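Local coordinates for protein epidermin leader peptide processing serine protease EpiP (Staphylococcus aureus subsp. aureus, PDB 3QFH) that probably cleaves the leader peptide from the precursor of the lantibiotic epidermin, acting as a subtilisin-like serine endopeptidase, at residues 409-412 / 413-416; 394-397 / 398-402. All coordinates share one frame; numbering follows the deposited sequence.

Interaction 1. Residues 409-412 / 413-416; sequences AIEL and LYQH. With SO4 (sulfate ion), chain M.
Ile410 lays its CG2 methyl over one face of the Tyr414 ring, one turn further along helix 406-416, and this is the tight part of the contact. The methyl stands 3.8 Å from the ring centroid, displaced toward the rim, in a CH-pi contact whose shortest approach is 3.4 Å from CG2 to Tyr414 CE2. A chi1 of -62° puts CG1 beside the backbone nitrogen and CG2 anti to it, so that this beta-branched residue can offer a methyl to the ring. In the backbone between them, the Tyr414 N-H bonds to Ile410 O at 2.9 Å, and that same oxygen also lies over a ring face. Tyrosine suits this buried place because its broad ring accepts the methyl and also stacks with His430. Leu413, also buried, packs its side chain on Val389 and Leu393 of helix 382-400.

Glu411 and Gln415, by contrast, are exposed. The Glu411 carboxylate reaches the tyrosine only distantly, OE2 to CD2 at 4.0 Å, its plane almost perpendicular to the ring. The Gln415 amide can donate to an anion at the surface: NE2 makes a weak hydrogen bond to sulfate O1 at 3.4 Å, and His430 ND1 also holds that ion.

The last two turns are thus amphipathic: backbone bonds hold the whole helix, apolar contacts secure the packed flank, and the glutamine grips the sulfate, probably from the crystallisation liquor, only lightly.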
loop_
_atom_site.group_PDB
_atom_site.type_symbol
_atom_site.label_atom_id
_atom_site.label_comp_id
_atom_site.label_asym_id
_atom_site.label_seq_id
_atom_site.Cartn_x
_atom_site.Cartn_y
_atom_site.Cartn_z
ATOM N N ALA A 409 -8.294 -17.258 0.384
ATOM C CA ALA A 409 -6.950 -17.041 -0.174
ATOM C C ALA A 409 -6.010 -16.608 0.934
ATOM O O ALA A 409 -4.874 -17.065 1.017
ATOM C CB ALA A 409 -6.975 -15.985 -1.272
ATOM N N ILE A 410 -6.493 -15.711 1.782
ATOM C CA ILE A 410 -5.699 -15.228 2.915
ATOM C C ILE A 410 -5.367 -16.390 3.855
ATOM O O ILE A 410 -4.235 -16.535 4.254
ATOM C CB ILE A 410 -6.440 -14.138 3.684
ATOM C CG1 ILE A 410 -6.686 -12.940 2.773
ATOM C CG2 ILE A 410 -5.654 -13.706 4.915
ATOM C CD1 ILE A 410 -7.638 -11.909 3.364
ATOM N N GLU A 411 -6.351 -17.238 4.172
ATOM C CA GLU A 411 -6.108 -18.373 5.068
ATOM C C GLU A 411 -5.165 -19.400 4.462
ATOM O O GLU A 411 -4.371 -19.987 5.170
ATOM C CB GLU A 411 -7.421 -19.030 5.540
ATOM C CG GLU A 411 -8.221 -18.080 6.451
ATOM C CD GLU A 411 -7.370 -17.533 7.632
ATOM O OE1 GLU A 411 -6.723 -18.345 8.331
ATOM O OE2 GLU A 411 -7.350 -16.299 7.857
ATOM N N LEU A 412 -5.257 -19.618 3.157
ATOM C CA LEU A 412 -4.351 -20.531 2.486
ATOM C C LEU A 412 -2.921 -19.931 2.547
ATOM O O LEU A 412 -1.954 -20.628 2.891
ATOM C CB LEU A 412 -4.826 -20.794 1.056
ATOM C CG LEU A 412 -4.109 -21.913 0.296
ATOM C CD1 LEU A 412 -5.031 -22.529 -0.759
ATOM C CD2 LEU A 412 -2.775 -21.440 -0.314
ATOM N N LEU A 413 -2.806 -18.635 2.273
ATOM C CA LEU A 413 -1.516 -17.954 2.360
ATOM C C LEU A 413 -0.923 -18.151 3.762
ATOM O O LEU A 413 0.211 -18.591 3.915
ATOM C CB LEU A 413 -1.668 -16.454 2.037
ATOM C CG LEU A 413 -0.421 -15.578 2.197
ATOM C CD1 LEU A 413 0.575 -15.858 1.094
ATOM C CD2 LEU A 413 -0.759 -14.093 2.217
ATOM N N TYR A 414 -1.714 -17.867 4.787
ATOM C CA TYR A 414 -1.217 -17.959 6.148
ATOM C C TYR A 414 -0.837 -19.351 6.641
ATOM O O TYR A 414 0.132 -19.491 7.389
ATOM C CB TYR A 414 -2.219 -17.362 7.148
ATOM C CG TYR A 414 -2.447 -15.862 7.032
ATOM C CD1 TYR A 414 -1.533 -15.033 6.373
ATOM C CD2 TYR A 414 -3.506 -15.259 7.716
ATOM C CE1 TYR A 414 -1.726 -13.656 6.305
ATOM C CE2 TYR A 414 -3.694 -13.878 7.674
ATOM C CZ TYR A 414 -2.795 -13.085 6.968
ATOM O OH TYR A 414 -2.992 -11.734 6.910
ATOM N N GLN A 415 -1.613 -20.358 6.248
ATOM C CA GLN A 415 -1.418 -21.720 6.718
ATOM C C GLN A 415 -0.553 -22.587 5.833
ATOM O O GLN A 415 0.103 -23.470 6.343
ATOM C CB GLN A 415 -2.778 -22.411 6.901
ATOM C CG GLN A 415 -3.688 -21.728 7.901
ATOM C CD GLN A 415 -3.083 -21.668 9.293
ATOM O OE1 GLN A 415 -2.424 -22.616 9.745
ATOM N NE2 GLN A 415 -3.307 -20.557 9.983
ATOM N N HIS A 416 -0.574 -22.356 4.520
ATOM C CA HIS A 416 0.213 -23.173 3.585
ATOM C C HIS A 416 1.133 -22.380 2.673
ATOM O O HIS A 416 1.815 -22.967 1.858
ATOM C CB HIS A 416 -0.725 -24.015 2.699
ATOM C CG HIS A 416 -1.698 -24.837 3.478
ATOM N ND1 HIS A 416 -1.397 -26.098 3.947
ATOM C CD2 HIS A 416 -2.950 -24.558 3.915
ATOM C CE1 HIS A 416 -2.433 -26.571 4.617
ATOM N NE2 HIS A 416 -3.387 -25.656 4.616
HETATM S S SO4 M . 0.166 -20.703 12.556
HETATM O O1 SO4 M . -1.280 -20.522 12.692
HETATM O O2 SO4 M . 0.724 -21.447 13.676
HETATM O O3 SO4 M . 0.436 -21.385 11.298
HETATM O O4 SO4 M . 0.803 -19.386 12.523
#

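Interaction 2. Residues 394-397 / 398-402; sequences ALII and DKYHL
With chi1 near -70°, Ile396 sets CG1 beside its backbone nitrogen and leaves CG2 anti to that nitrogen, directed outward and toward the following turn, where Tyr400 and Leu402 lie. Tyr400 and Leu402 answer with chi1 of -55° and -50°, each placing CG beside its own nitrogen. The single CG2 methyl thereby meets two partners, Tyr400 CD1 at 3.9 Å and Leu402 CD1 at 4.0 Å. It is an ordinary apolar fit, suited to a branched aliphatic residue that must serve two neighbours at once. Ile396 O takes the N-H of Tyr400 at 3.1 Å and also sits at the edge of the tyrosine ring, near its plane. The CG methylene of Lys399 lies over one face of that ring.

The chain then leaves the helix at His401, whose phi is positive, and Leu402 N returns to Ile397 O at 3.0 Å. This bond lies in the carbonyl plane, on a lone pair, and spans one residue more than the preceding helical bonds, the pattern of a Schellman-type C-terminal cap. Leucine suits the position after the turn, since its side chain folds back onto Ile396.

The polar ends find their partners in other parts of the chain. Buried Asp398 is satisfied by Thr124 through OD1 and by Asn198 through OD2, although Glu403 brings a like charge close, which could raise the aspartate's pKa. Lys399 extends its NZ to Asp117 O, and the Tyr400 hydroxyl reaches Ala438 O and Val441 N.

Around the C-terminal part of helix 382-400, Ile396, Ile397 and Tyr400 pack against helix 406-416, Leu395 and Ile396 against helix 435-439, and Ala394 and Ile397 against Thr124, just before strand 126-130 of the parallel sheet.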
loop_
_atom_site.group_PDB
_atom_site.type_symbol
_atom_site.label_atom_id
_atom_site.label_comp_id
_atom_site.label_asym_id
_atom_site.label_seq_id
_atom_site.Cartn_x
_atom_site.Cartn_y
_atom_site.Cartn_z
ATOM N N ALA A 394 -2.807 -13.016 -5.588
ATOM C CA ALA A 394 -3.405 -13.069 -6.916
ATOM C C ALA A 394 -3.225 -14.478 -7.487
ATOM O O ALA A 394 -4.152 -15.051 -8.093
ATOM C CB ALA A 394 -2.800 -12.015 -7.846
ATOM N N LEU A 395 -2.046 -15.043 -7.290
ATOM C CA LEU A 395 -1.758 -16.411 -7.769
ATOM C C LEU A 395 -2.630 -17.460 -7.093
ATOM O O LEU A 395 -3.117 -18.390 -7.741
ATOM C CB LEU A 395 -0.295 -16.765 -7.545
ATOM C CG LEU A 395 0.766 -15.972 -8.320
ATOM C CD1 LEU A 395 2.167 -16.447 -7.917
ATOM C CD2 LEU A 395 0.538 -16.121 -9.821
ATOM N N ILE A 396 -2.818 -17.305 -5.788
ATOM C CA ILE A 396 -3.610 -18.234 -4.988
ATOM C C ILE A 396 -5.092 -18.191 -5.396
ATOM O O ILE A 396 -5.740 -19.226 -5.550
ATOM C CB ILE A 396 -3.437 -17.940 -3.487
ATOM C CG1 ILE A 396 -2.020 -18.329 -3.051
ATOM C CG2 ILE A 396 -4.480 -18.717 -2.668
ATOM C CD1 ILE A 396 -1.587 -17.693 -1.714
ATOM N N ILE A 397 -5.613 -16.992 -5.589
ATOM C CA ILE A 397 -7.004 -16.836 -6.025
ATOM C C ILE A 397 -7.228 -17.522 -7.382
ATOM O O ILE A 397 -8.239 -18.227 -7.596
ATOM C CB ILE A 397 -7.406 -15.342 -6.089
ATOM C CG1 ILE A 397 -7.425 -14.751 -4.666
ATOM C CG2 ILE A 397 -8.805 -15.193 -6.720
ATOM C CD1 ILE A 397 -7.494 -13.185 -4.600
ATOM N N ASP A 398 -6.293 -17.334 -8.301
ATOM C CA ASP A 398 -6.425 -17.943 -9.631
ATOM C C ASP A 398 -6.169 -19.477 -9.602
ATOM O O ASP A 398 -6.877 -20.250 -10.243
ATOM C CB ASP A 398 -5.502 -17.254 -10.628
ATOM C CG ASP A 398 -5.873 -15.787 -10.858
ATOM O OD1 ASP A 398 -6.977 -15.379 -10.429
ATOM O OD2 ASP A 398 -5.054 -15.033 -11.451
ATOM N N LYS A 399 -5.193 -19.902 -8.812
ATOM C CA LYS A 399 -4.836 -21.318 -8.734
ATOM C C LYS A 399 -5.946 -22.193 -8.150
ATOM O O LYS A 399 -6.203 -23.260 -8.659
ATOM C CB LYS A 399 -3.563 -21.501 -7.899
ATOM C CG LYS A 399 -3.008 -22.923 -7.841
ATOM C CD LYS A 399 -2.298 -23.336 -9.139
ATOM C CE LYS A 399 -1.693 -24.720 -9.003
ATOM N NZ LYS A 399 -0.760 -25.068 -10.116
ATOM N N TYR A 400 -6.605 -21.719 -7.101
ATOM C CA TYR A 400 -7.632 -22.507 -6.412
ATOM C C TYR A 400 -9.055 -22.005 -6.664
ATOM O O TYR A 400 -10.007 -22.521 -6.080
ATOM C CB TYR A 400 -7.308 -22.559 -4.902
ATOM C CG TYR A 400 -5.920 -23.076 -4.652
ATOM C CD1 TYR A 400 -4.869 -22.200 -4.445
ATOM C CD2 TYR A 400 -5.636 -24.432 -4.706
ATOM C CE1 TYR A 400 -3.574 -22.654 -4.233
ATOM C CE2 TYR A 400 -4.326 -24.904 -4.508
ATOM C CZ TYR A 400 -3.305 -23.999 -4.264
ATOM O OH TYR A 400 -2.006 -24.414 -4.061
ATOM N N HIS A 401 -9.180 -21.011 -7.550
ATOM C CA HIS A 401 -10.461 -20.445 -7.960
ATOM C C HIS A 401 -11.254 -19.910 -6.777
ATOM O O HIS A 401 -12.414 -20.286 -6.579
ATOM C CB HIS A 401 -11.280 -21.499 -8.710
ATOM C CG HIS A 401 -10.499 -22.228 -9.750
ATOM N ND1 HIS A 401 -9.955 -21.596 -10.848
ATOM C CD2 HIS A 401 -10.158 -23.534 -9.860
ATOM C CE1 HIS A 401 -9.310 -22.480 -11.587
ATOM N NE2 HIS A 401 -9.421 -23.664 -11.011
ATOM N N LEU A 402 -10.640 -18.995 -6.021
ATOM C CA LEU A 402 -11.257 -18.445 -4.815
ATOM C C LEU A 402 -11.843 -17.052 -5.023
ATOM O O LEU A 402 -11.983 -16.276 -4.066
ATOM C CB LEU A 402 -10.213 -18.389 -3.700
ATOM C CG LEU A 402 -9.453 -19.694 -3.488
ATOM C CD1 LEU A 402 -8.381 -19.548 -2.420
ATOM C CD2 LEU A 402 -10.430 -20.822 -3.136
#

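How the interactions relate
From the N terminus, interaction 2 comes first, on the final turns of helix 382-400 and the turn that leaves it; interaction 1 follows on helix 406-416. The two lie in series, neither nested nor crossed, and each spans a continuous piece of chain, so neither closes a long loop. Between them the chain turns so that the second helix lies across the end of the first: Ala409 CB packs on Ile397 CG1 at 3.6 Å, and Leu412 CD1 on Tyr400 CD1 at 3.7 Å. Small Ala409 also touches Leu402 and Ile396. The consecutive helices thus share an apolar seam within the subtilase region.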